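Local coordinates for protein phospholipase A1 (Streptomyces albidoflavus, PDB 4HYQ) that catalyses the hydrolysis of the sn-1 acyl ester bond of glycerophospholipids, as a phospholipase A1 of the GDSL family in the SGNH hydrolase clan, at residues T108-V113 with N165-L170; G67-S72 with S126-K131; G187-A192 with G226-V231; G119-V124 with S173-R178. All blocks are in the same frame, centred on the assembly; numbering follows the deposited sequence.

Interaction 1 of 4, residues T108-V113 with N165-L170; sequences TAKAFV and NGAADL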
loop_
_atom_site.group_PDB
_atom_site.type_symbol
_atom_site.label_atom_id
_atom_site.label_comp_id
_atom_site.label_asym_id
_atom_site.label_seq_id
_atom_site.Cartn_x
_atom_site.Cartn_y
_atom_site.Cartn_z
ATOM N N THR A 108 -13.119 -1.466 15.074
ATOM C CA THR A 108 -13.164 -0.014 15.079
ATOM C C THR A 108 -12.547 0.492 13.770
ATOM O O THR A 108 -13.034 1.461 13.180
ATOM C CB THR A 108 -12.394 0.575 16.284
ATOM O OG1 THR A 108 -13.101 0.274 17.491
ATOM C CG2 THR A 108 -12.263 2.074 16.155
ATOM N N ALA A 109 -11.486 -0.177 13.313
ATOM C CA ALA A 109 -10.828 0.204 12.066
ATOM C C ALA A 109 -11.770 -0.044 10.881
ATOM O O ALA A 109 -11.897 0.802 9.989
ATOM C CB ALA A 109 -9.535 -0.601 11.875
ATOM N N LYS A 110 -12.434 -1.199 10.877
ATOM C CA LYS A 110 -13.358 -1.521 9.790
ATOM C C LYS A 110 -14.491 -0.506 9.722
ATOM O O LYS A 110 -14.940 -0.155 8.627
ATOM C CB LYS A 110 -13.915 -2.932 9.960
ATOM C CG LYS A 110 -12.839 -4.004 9.821
ATOM C CD LYS A 110 -13.364 -5.387 10.113
ATOM C CE LYS A 110 -14.237 -5.898 8.982
ATOM N NZ LYS A 110 -14.736 -7.262 9.291
ATOM N N ALA A 111 -14.949 -0.016 10.875
ATOM C CA ALA A 111 -16.038 0.960 10.874
ATOM C C ALA A 111 -15.582 2.258 10.220
ATOM O O ALA A 111 -16.356 2.908 9.522
ATOM C CB ALA A 111 -16.521 1.233 12.301
ATOM N N PHE A 112 -14.325 2.630 10.451
ATOM C CA PHE A 112 -13.752 3.848 9.874
ATOM C C PHE A 112 -13.613 3.666 8.367
ATOM O O PHE A 112 -13.879 4.584 7.590
ATOM C CB PHE A 112 -12.372 4.118 10.485
ATOM C CG PHE A 112 -11.629 5.259 9.841
ATOM C CD1 PHE A 112 -11.686 6.539 10.380
ATOM C CD2 PHE A 112 -10.866 5.048 8.691
ATOM C CE1 PHE A 112 -10.997 7.599 9.779
ATOM C CE2 PHE A 112 -10.179 6.097 8.083
ATOM C CZ PHE A 112 -10.241 7.379 8.634
ATOM N N VAL A 113 -13.189 2.474 7.962
ATOM C CA VAL A 113 -13.002 2.162 6.551
ATOM C C VAL A 113 -14.302 2.306 5.770
ATOM O O VAL A 113 -14.299 2.819 4.655
ATOM C CB VAL A 113 -12.450 0.729 6.365
ATOM C CG1 VAL A 113 -12.605 0.278 4.908
ATOM C CG2 VAL A 113 -10.974 0.685 6.771
ATOM N N ASN A 165 -7.327 -10.296 8.036
ATOM C CA ASN A 165 -7.532 -10.517 6.610
ATOM C C ASN A 165 -8.866 -9.914 6.184
ATOM O O ASN A 165 -8.993 -9.357 5.088
ATOM C CB ASN A 165 -7.526 -12.009 6.299
ATOM C CG ASN A 165 -6.128 -12.555 6.090
ATOM O OD1 ASN A 165 -5.139 -11.814 6.132
ATOM N ND2 ASN A 165 -6.036 -13.861 5.853
ATOM N N GLY A 166 -9.858 -10.028 7.061
ATOM C CA GLY A 166 -11.171 -9.491 6.763
ATOM C C GLY A 166 -11.124 -7.985 6.626
ATOM O O GLY A 166 -11.819 -7.403 5.791
ATOM N N ALA A 167 -10.306 -7.348 7.463
ATOM C CA ALA A 167 -10.144 -5.902 7.419
ATOM C C ALA A 167 -9.482 -5.500 6.096
ATOM O O ALA A 167 -9.872 -4.506 5.473
ATOM C CB ALA A 167 -9.293 -5.434 8.600
ATOM N N ALA A 168 -8.480 -6.263 5.661
ATOM C CA ALA A 168 -7.824 -5.954 4.394
ATOM C C ALA A 168 -8.838 -6.061 3.262
ATOM O O ALA A 168 -8.880 -5.207 2.375
ATOM C CB ALA A 168 -6.656 -6.909 4.140
ATOM N N ASP A 169 -9.653 -7.113 3.294
ATOM C CA ASP A 169 -10.670 -7.306 2.255
ATOM C C ASP A 169 -11.596 -6.101 2.156
ATOM O O ASP A 169 -11.880 -5.612 1.054
ATOM C CB ASP A 169 -11.495 -8.567 2.532
ATOM C CG ASP A 169 -10.715 -9.843 2.284
ATOM O OD1 ASP A 169 -9.628 -9.788 1.674
ATOM O OD2 ASP A 169 -11.200 -10.920 2.685
ATOM N N LEU A 170 -12.055 -5.613 3.304
ATOM C CA LEU A 170 -12.952 -4.463 3.341
ATOM C C LEU A 170 -12.253 -3.207 2.823
ATOM O O LEU A 170 -12.836 -2.420 2.067
ATOM C CB LEU A 170 -13.460 -4.224 4.769
ATOM C CG LEU A 170 -14.406 -3.038 4.966
ATOM C CD1 LEU A 170 -15.747 -3.345 4.297
ATOM C CD2 LEU A 170 -14.607 -2.762 6.453
#
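Lys110 is the first residue of 108-113 to meet helix 165-170, and it does so with the carbon chain rather than the ammonium. Its CB lies 3.6 Å from Leu170 CD2, while its CG sits 4.0 Å from Ala167 CB, so the base of the lysine fits between two residues one helical turn apart. A bend at chi3 (74°) brings CE back over the same leucine methyl, with Lys110 CE 4.0 Å from Leu170 CD2. That methyl also approaches the backbone, 3.4 Å from Lys110 O. One turn later Val113 takes over, its CG1 3.8 Å from Leu170 CG as the two side chains pass alongside one another, pointing opposite ways. Leu170 can serve both partners because its CG is anti to the backbone N (chi1 180°), which carries the branch across to the other helix. Phe87 of helix 87-96 touches both Val113 and Ala167. The axes of the two segments are 9.9 Å apart and only 6° from parallel, and no hydrogen bond joins them. Helices 99-115 and 158-181, lying side by side here and sealed by aliphatic carbon, belong to one helical layer of the SGNH hydrolase α/β/α fold.

Interaction 2 of 4, residues G67-S72 with S126-K131; sequences GPLNSS and SQVRAK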
loop_
_atom_site.group_PDB
_atom_site.type_symbol
_atom_site.label_atom_id
_atom_site.label_comp_id
_atom_site.label_asym_id
_atom_site.label_seq_id
_atom_site.Cartn_x
_atom_site.Cartn_y
_atom_site.Cartn_z
ATOM N N GLY A 67 2.737 18.255 -5.685
ATOM C CA GLY A 67 3.565 19.138 -6.491
ATOM C C GLY A 67 4.007 18.706 -7.881
ATOM O O GLY A 67 3.873 19.490 -8.833
ATOM N N PRO A 68 4.540 17.482 -8.051
ATOM C CA PRO A 68 4.990 17.039 -9.376
ATOM C C PRO A 68 3.909 16.752 -10.414
ATOM O O PRO A 68 4.227 16.566 -11.578
ATOM C CB PRO A 68 5.826 15.787 -9.097
ATOM C CG PRO A 68 5.863 15.629 -7.595
ATOM C CD PRO A 68 4.757 16.457 -7.015
ATOM N N LEU A 69 2.650 16.722 -10.003
ATOM C CA LEU A 69 1.571 16.435 -10.949
ATOM C C LEU A 69 1.316 17.655 -11.815
ATOM O O LEU A 69 1.229 18.771 -11.301
ATOM C CB LEU A 69 0.276 16.094 -10.209
ATOM C CG LEU A 69 0.289 14.862 -9.309
ATOM C CD1 LEU A 69 -1.003 14.794 -8.523
ATOM C CD2 LEU A 69 0.479 13.621 -10.148
ATOM N N ASN A 70 1.199 17.451 -13.121
ATOM C CA ASN A 70 0.908 18.565 -14.013
ATOM C C ASN A 70 0.313 18.040 -15.306
ATOM O O ASN A 70 0.054 16.837 -15.437
ATOM C CB ASN A 70 2.163 19.418 -14.285
ATOM C CG ASN A 70 3.328 18.609 -14.828
ATOM O OD1 ASN A 70 3.247 18.007 -15.894
ATOM N ND2 ASN A 70 4.433 18.605 -14.088
ATOM N N SER A 71 0.091 18.940 -16.257
ATOM C CA SER A 71 -0.509 18.556 -17.526
ATOM C C SER A 71 0.340 17.599 -18.358
ATOM O O SER A 71 -0.171 16.957 -19.280
ATOM C CB SER A 71 -0.845 19.809 -18.341
ATOM O OG SER A 71 0.325 20.507 -18.713
ATOM N N SER A 72 1.629 17.485 -18.046
ATOM C CA SER A 72 2.479 16.577 -18.804
ATOM C C SER A 72 2.594 15.198 -18.151
ATOM O O SER A 72 3.244 14.306 -18.688
ATOM C CB SER A 72 3.878 17.171 -18.996
ATOM O OG SER A 72 4.539 17.297 -17.749
ATOM N N SER A 126 -9.880 13.001 -6.495
ATOM C CA SER A 126 -10.332 14.145 -7.284
ATOM C C SER A 126 -9.243 15.187 -7.492
ATOM O O SER A 126 -9.119 15.747 -8.583
ATOM C CB SER A 126 -11.545 14.790 -6.631
ATOM O OG SER A 126 -12.679 13.951 -6.799
ATOM N N GLN A 127 -8.448 15.451 -6.457
ATOM C CA GLN A 127 -7.373 16.432 -6.579
ATOM C C GLN A 127 -6.253 15.942 -7.487
ATOM O O GLN A 127 -5.615 16.735 -8.166
ATOM C CB GLN A 127 -6.809 16.798 -5.199
ATOM C CG GLN A 127 -7.752 17.622 -4.339
ATOM C CD GLN A 127 -8.156 18.942 -4.994
ATOM O OE1 GLN A 127 -7.319 19.673 -5.543
ATOM N NE2 GLN A 127 -9.448 19.256 -4.931
ATOM N N VAL A 128 -5.991 14.639 -7.487
ATOM C CA VAL A 128 -4.958 14.095 -8.358
ATOM C C VAL A 128 -5.366 14.374 -9.811
ATOM O O VAL A 128 -4.559 14.836 -10.614
ATOM C CB VAL A 128 -4.797 12.571 -8.159
ATOM C CG1 VAL A 128 -4.017 11.965 -9.308
ATOM C CG2 VAL A 128 -4.077 12.300 -6.834
ATOM N N ARG A 129 -6.623 14.076 -10.131
ATOM C CA ARG A 129 -7.145 14.288 -11.485
ATOM C C ARG A 129 -7.145 15.766 -11.860
ATOM O O ARG A 129 -6.866 16.127 -13.009
ATOM C CB ARG A 129 -8.575 13.729 -11.596
ATOM C CG ARG A 129 -9.246 14.015 -12.942
ATOM C CD ARG A 129 -8.371 13.495 -14.068
ATOM N NE ARG A 129 -8.409 12.034 -14.193
ATOM C CZ ARG A 129 -7.361 11.295 -14.546
ATOM N NH1 ARG A 129 -6.182 11.865 -14.786
ATOM N NH2 ARG A 129 -7.503 9.983 -14.726
ATOM N N ALA A 130 -7.446 16.629 -10.899
ATOM C CA ALA A 130 -7.470 18.059 -11.186
ATOM C C ALA A 130 -6.098 18.583 -11.587
ATOM O O ALA A 130 -5.976 19.427 -12.478
ATOM C CB ALA A 130 -7.988 18.822 -9.987
ATOM N N LYS A 131 -5.052 18.072 -10.948
ATOM C CA LYS A 131 -3.698 18.526 -11.240
ATOM C C LYS A 131 -3.029 17.814 -12.417
ATOM O O LYS A 131 -2.134 18.364 -13.059
ATOM C CB LYS A 131 -2.841 18.387 -9.972
ATOM C CG LYS A 131 -1.758 19.438 -9.858
ATOM C CD LYS A 131 -1.266 19.543 -8.425
ATOM C CE LYS A 131 -0.159 20.574 -8.304
ATOM N NZ LYS A 131 1.031 20.203 -9.091
#
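An unusual first torsion (chi1 -148°) sends the Lys131 chain out along Leu69. It then runs extended as far as CE, where a final turn at chi4 (-63°) swings NZ onto the carbonyls of 67-72. This segment belongs to the loop between helix 58-65 and strand 73-79, which completes a β-α-β crossover of the SGNH hydrolase fold, and the lysine joins it to the last turn of helix 117-131. Three backbone oxygens take up the ammonium: Gly67 O at 2.9 Å from Lys131 NZ, Leu69 O at a short 2.6 Å from the same nitrogen, and Met66 O, just before Gly67. Such a cluster of carbonyl dipoles would be expected to stabilise the positive charge. On the way there the aliphatic part of the lysine packs against the leucine, with Lys131 CB 3.9 Å from Leu69 CB. Leu69 also reaches deeper, its CD1 4.2 Å from Val128 CG1, and both residues continue onto strand 4-9 through Val6 and Leu8. Beyond Leu69, Asn70 CA approaches Lys131 O to 3.2 Å, and the Asn70 side chain closes an Asx turn with Ser72 N. The two lysine bonds differ in direction: NZ stands above the carbonyl plane of Gly67, but approaches Leu69 O in the carbonyl plane, at a C=O...N angle of 148°.

Interaction 3 of 4, residues G187-A192 with G226-V231; sequences GDIAAA and GGYLPV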
loop_
_atom_site.group_PDB
_atom_site.type_symbol
_atom_site.label_atom_id
_atom_site.label_comp_id
_atom_site.label_asym_id
_atom_site.label_seq_id
_atom_site.Cartn_x
_atom_site.Cartn_y
_atom_site.Cartn_z
ATOM N N GLY A 187 -5.268 -1.964 -8.914
ATOM C CA GLY A 187 -4.261 -3.015 -8.953
ATOM C C GLY A 187 -4.575 -4.035 -7.869
ATOM O O GLY A 187 -4.513 -3.716 -6.685
ATOM N N ASP A 188 -4.904 -5.263 -8.265
ATOM C CA ASP A 188 -5.274 -6.287 -7.292
ATOM C C ASP A 188 -4.065 -6.971 -6.669
ATOM O O ASP A 188 -3.672 -8.059 -7.070
ATOM C CB ASP A 188 -6.174 -7.337 -7.956
ATOM C CG ASP A 188 -6.931 -8.180 -6.946
ATOM O OD1 ASP A 188 -6.498 -8.261 -5.771
ATOM O OD2 ASP A 188 -7.964 -8.777 -7.330
ATOM N N ILE A 189 -3.480 -6.315 -5.677
ATOM C CA ILE A 189 -2.307 -6.834 -4.985
ATOM C C ILE A 189 -2.651 -8.081 -4.154
ATOM O O ILE A 189 -1.841 -8.996 -4.055
ATOM C CB ILE A 189 -1.716 -5.709 -4.100
ATOM C CG1 ILE A 189 -1.101 -4.634 -5.010
ATOM C CG2 ILE A 189 -0.689 -6.258 -3.107
ATOM C CD1 ILE A 189 0.095 -5.093 -5.833
ATOM N N ALA A 190 -3.850 -8.121 -3.578
ATOM C CA ALA A 190 -4.274 -9.270 -2.781
ATOM C C ALA A 190 -4.245 -10.521 -3.654
ATOM O O ALA A 190 -3.789 -11.580 -3.228
ATOM C CB ALA A 190 -5.678 -9.040 -2.233
ATOM N N ALA A 191 -4.712 -10.389 -4.893
ATOM C CA ALA A 191 -4.713 -11.522 -5.803
ATOM C C ALA A 191 -3.276 -11.918 -6.134
ATOM O O ALA A 191 -2.918 -13.094 -6.089
ATOM C CB ALA A 191 -5.477 -11.167 -7.077
ATOM N N ALA A 192 -2.443 -10.932 -6.448
ATOM C CA ALA A 192 -1.048 -11.197 -6.789
ATOM C C ALA A 192 -0.265 -11.836 -5.644
ATOM O O ALA A 192 0.659 -12.618 -5.886
ATOM C CB ALA A 192 -0.353 -9.893 -7.223
ATOM N N GLY A 226 8.087 -9.069 -7.714
ATOM C CA GLY A 226 7.264 -10.161 -8.209
ATOM C C GLY A 226 5.775 -9.963 -8.046
ATOM O O GLY A 226 4.971 -10.592 -8.755
ATOM N N GLY A 227 5.398 -9.090 -7.112
ATOM C CA GLY A 227 3.992 -8.832 -6.862
ATOM C C GLY A 227 3.540 -7.451 -7.301
ATOM O O GLY A 227 2.700 -7.323 -8.187
ATOM N N TYR A 228 4.096 -6.402 -6.701
ATOM C CA TYR A 228 3.671 -5.057 -7.080
ATOM C C TYR A 228 4.026 -4.656 -8.501
ATOM O O TYR A 228 3.185 -4.119 -9.220
ATOM C CB TYR A 228 4.239 -3.997 -6.118
ATOM C CG TYR A 228 3.447 -3.849 -4.849
ATOM C CD1 TYR A 228 3.597 -4.760 -3.804
ATOM C CD2 TYR A 228 2.503 -2.829 -4.709
ATOM C CE1 TYR A 228 2.829 -4.659 -2.655
ATOM C CE2 TYR A 228 1.729 -2.723 -3.562
ATOM C CZ TYR A 228 1.903 -3.646 -2.542
ATOM O OH TYR A 228 1.144 -3.551 -1.406
ATOM N N LEU A 229 5.262 -4.910 -8.917
ATOM C CA LEU A 229 5.660 -4.491 -10.257
ATOM C C LEU A 229 4.802 -5.084 -11.387
ATOM O O LEU A 229 4.352 -4.354 -12.277
ATOM C CB LEU A 229 7.141 -4.792 -10.486
ATOM C CG LEU A 229 7.657 -4.352 -11.861
ATOM C CD1 LEU A 229 7.475 -2.847 -12.057
ATOM C CD2 LEU A 229 9.125 -4.751 -11.982
ATOM N N PRO A 230 4.551 -6.404 -11.362
ATOM C CA PRO A 230 3.730 -6.980 -12.436
ATOM C C PRO A 230 2.320 -6.392 -12.453
ATOM O O PRO A 230 1.734 -6.204 -13.520
ATOM C CB PRO A 230 3.747 -8.476 -12.125
ATOM C CG PRO A 230 5.098 -8.666 -11.469
ATOM C CD PRO A 230 5.146 -7.466 -10.532
ATOM N N VAL A 231 1.785 -6.081 -11.276
ATOM C CA VAL A 231 0.452 -5.489 -11.194
ATOM C C VAL A 231 0.489 -4.102 -11.852
ATOM O O VAL A 231 -0.379 -3.782 -12.670
ATOM C CB VAL A 231 -0.025 -5.404 -9.721
ATOM C CG1 VAL A 231 -1.287 -4.545 -9.606
ATOM C CG2 VAL A 231 -0.304 -6.819 -9.200
#
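Ile189 lies across one face of the Tyr228 ring, nearly perpendicular to the tyrosine side chain. The bond from CA to CB is directed at helix 226-231, and CB splits into two branches. CG2, anti to the backbone N, reaches the phenol end, 3.7 Å from Tyr228 OH. CG1 goes the other way, 3.7 Å from Tyr228 CE2, and the turn at chi2 (-65°) then lays CD1 over the ring. This tip makes a CH-pi contact: Ile189 CD1 is 3.6 Å from the centroid of the Tyr228 ring and 16° off its normal. Farther along the helix the same methyl meets Val231 CG2 at 3.8 Å. The contact joins the end of strand 185-187, an outermost strand of the parallel sheet, and the short helix 189-192 after it, to the C-terminal helix 221-235 that flanks the sheet in this SGNH hydrolase fold. Leu140 of the neighbouring strand touches Ile189, Tyr228 and Val231 alike. Val231 spans the strand-helix junction: its CG1 rests 3.4 Å from Gly187 CA, where no side chain intervenes, and its CG2 is 3.7 Å from Ala192 CB. Asp188 caps the short helix at its N-cap, OD1 accepting from Ala191 N at 2.9 Å from above the carboxylate plane.

Interaction 4 of 4, residues G119-V124 with S173-R178; sequences GRLDSV and SVISKR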
loop_
_atom_site.group_PDB
_atom_site.type_symbol
_atom_site.label_atom_id
_atom_site.label_comp_id
_atom_site.label_asym_id
_atom_site.label_seq_id
_atom_site.Cartn_x
_atom_site.Cartn_y
_atom_site.Cartn_z
ATOM N N GLY A 119 -14.786 9.115 1.797
ATOM C CA GLY A 119 -14.745 10.552 1.551
ATOM C C GLY A 119 -13.342 11.103 1.396
ATOM O O GLY A 119 -13.095 11.976 0.551
ATOM N N ARG A 120 -12.413 10.603 2.210
ATOM C CA ARG A 120 -11.031 11.056 2.130
ATOM C C ARG A 120 -10.398 10.595 0.830
ATOM O O ARG A 120 -9.645 11.344 0.215
ATOM C CB ARG A 120 -10.221 10.535 3.311
ATOM C CG ARG A 120 -10.771 10.982 4.641
ATOM C CD ARG A 120 -9.762 10.724 5.728
ATOM N NE ARG A 120 -10.242 11.140 7.038
ATOM C CZ ARG A 120 -9.562 10.946 8.161
ATOM N NH1 ARG A 120 -8.375 10.346 8.118
ATOM N NH2 ARG A 120 -10.068 11.341 9.323
ATOM N N LEU A 121 -10.684 9.360 0.425
ATOM C CA LEU A 121 -10.143 8.851 -0.832
ATOM C C LEU A 121 -10.708 9.669 -2.001
ATOM O O LEU A 121 -9.979 10.002 -2.935
ATOM C CB LEU A 121 -10.486 7.367 -1.018
ATOM C CG LEU A 121 -9.823 6.355 -0.074
ATOM C CD1 LEU A 121 -10.286 4.963 -0.429
ATOM C CD2 LEU A 121 -8.299 6.422 -0.223
ATOM N N ASP A 122 -12.000 10.001 -1.960
ATOM C CA ASP A 122 -12.569 10.808 -3.049
ATOM C C ASP A 122 -11.832 12.141 -3.161
ATOM O O ASP A 122 -11.544 12.610 -4.265
ATOM C CB ASP A 122 -14.063 11.092 -2.829
ATOM C CG ASP A 122 -14.955 9.986 -3.356
ATOM O OD1 ASP A 122 -14.565 9.305 -4.329
ATOM O OD2 ASP A 122 -16.065 9.808 -2.803
ATOM N N SER A 123 -11.544 12.754 -2.013
ATOM C CA SER A 123 -10.832 14.023 -1.976
ATOM C C SER A 123 -9.442 13.899 -2.618
ATOM O O SER A 123 -9.029 14.747 -3.414
ATOM C CB SER A 123 -10.716 14.496 -0.522
ATOM O OG SER A 123 -9.975 15.697 -0.430
ATOM N N VAL A 124 -8.707 12.847 -2.275
ATOM C CA VAL A 124 -7.384 12.661 -2.855
ATOM C C VAL A 124 -7.492 12.349 -4.349
ATOM O O VAL A 124 -6.792 12.950 -5.167
ATOM C CB VAL A 124 -6.615 11.489 -2.170
ATOM C CG1 VAL A 124 -5.306 11.221 -2.892
ATOM C CG2 VAL A 124 -6.339 11.847 -0.718
ATOM N N SER A 173 -11.902 -3.432 -0.840
ATOM C CA SER A 173 -13.208 -3.289 -1.483
ATOM C C SER A 173 -13.535 -1.802 -1.638
ATOM O O SER A 173 -13.968 -1.356 -2.708
ATOM C CB SER A 173 -14.285 -3.992 -0.646
ATOM O OG SER A 173 -15.566 -3.752 -1.191
ATOM N N VAL A 174 -13.310 -1.030 -0.579
ATOM C CA VAL A 174 -13.581 0.406 -0.607
ATOM C C VAL A 174 -12.687 1.092 -1.635
ATOM O O VAL A 174 -13.143 1.948 -2.406
ATOM C CB VAL A 174 -13.338 1.057 0.772
ATOM C CG1 VAL A 174 -13.297 2.577 0.640
ATOM C CG2 VAL A 174 -14.456 0.668 1.734
ATOM N N ILE A 175 -11.408 0.727 -1.646
ATOM C CA ILE A 175 -10.474 1.326 -2.591
ATOM C C ILE A 175 -10.845 0.988 -4.037
ATOM O O ILE A 175 -10.871 1.866 -4.901
ATOM C CB ILE A 175 -9.029 0.842 -2.327
ATOM C CG1 ILE A 175 -8.529 1.442 -1.011
ATOM C CG2 ILE A 175 -8.119 1.226 -3.505
ATOM C CD1 ILE A 175 -7.249 0.772 -0.470
ATOM N N SER A 176 -11.138 -0.277 -4.301
ATOM C CA SER A 176 -11.469 -0.678 -5.667
ATOM C C SER A 176 -12.706 0.057 -6.179
ATOM O O SER A 176 -12.742 0.490 -7.335
ATOM C CB SER A 176 -11.689 -2.190 -5.750
ATOM O OG SER A 176 -12.704 -2.612 -4.853
ATOM N N LYS A 177 -13.705 0.212 -5.318
ATOM C CA LYS A 177 -14.921 0.905 -5.718
ATOM C C LYS A 177 -14.654 2.383 -5.957
ATOM O O LYS A 177 -15.147 2.954 -6.929
ATOM C CB LYS A 177 -16.007 0.717 -4.663
ATOM C CG LYS A 177 -16.522 -0.708 -4.605
ATOM C CD LYS A 177 -17.478 -0.922 -3.441
ATOM C CE LYS A 177 -18.062 -2.328 -3.471
ATOM N NZ LYS A 177 -19.033 -2.530 -2.362
ATOM N N ARG A 178 -13.870 3.010 -5.083
ATOM C CA ARG A 178 -13.579 4.421 -5.272
ATOM C C ARG A 178 -12.756 4.630 -6.548
ATOM O O ARG A 178 -12.984 5.585 -7.292
ATOM C CB ARG A 178 -12.825 4.983 -4.059
ATOM C CG ARG A 178 -13.209 6.419 -3.715
ATOM C CD ARG A 178 -14.405 6.470 -2.742
ATOM N NE ARG A 178 -15.530 5.643 -3.175
ATOM C CZ ARG A 178 -16.411 5.979 -4.115
ATOM N NH1 ARG A 178 -16.321 7.144 -4.747
ATOM N NH2 ARG A 178 -17.390 5.136 -4.427
#
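Helices 119-124 and 173-178 run in broadly the same direction, their axes 10.3 Å apart at closest approach and crossing at -38°, with Asp122 and Arg178 at the nearest point of the backbones. Leu121 supplies the apolar half of the contact. Its CD1 methyl reaches between two neighbouring residues of the other helix, 4.0 Å from Val174 CG1 and as far from Ile175 CG1, running crosswise to Ile175. Lower on the same side chain, Leu121 CB lies 3.9 Å from Arg178 CG, so the foot of the arginine continues the apolar seam toward its polar end. There Asp122 and Arg178 form a salt bridge. Bends at chi2 (89°) and chi3 fold the arginine around the carboxylate, placing its CG only 3.2 Å from Asp122 OD1 before the guanidinium turns back to the same oxygen. Arg178 NH1 donates to Asp122 OD1 over 2.8 Å, with an N-H...O angle of 163°. The oxygen lies at the guanidinium edge and almost in its plane, yet the carboxylate stands nearly perpendicular to that plane and offers its syn lone pair through OD1 alone. That oxygen is also hydrogen-bonded to His182 NE2, so two partners grip it, which probably helps to hold the carboxylate in its rotation. Tyr125 touches both Ile175 and Arg178, while the loop residues Ile80 and Tyr142 touch Leu121 and Ile175 respectively. The oblique packing of these segments of helices 117-131 and 158-181 belongs to one helical flank of the three-layer α/β/α sandwich of SGNH hydrolases.

Interactions 1, 4 and 2 form a row over one side of the parallel sheet. Interactions 1 and 4, with centres 14 Å apart, share helix 158-181, which pairs first with helix 99-115 and then with helix 117-131; they touch where Phe112 CZ packs 3.5 Å from Arg120 NH1. Interactions 4 and 2, 17 Å apart between centres, use successive parts of helix 117-131. The centres of interactions 1 and 2 are 29 Å apart. Along the chain these three interlock. Interaction 3 comes later, on the other side of the sheet, and holds helix 221-235 to the sheet edge, whereas interactions 1 and 4 hold helices of one layer together and interaction 2 joins helix 117-131 to the loop before strand 73-79.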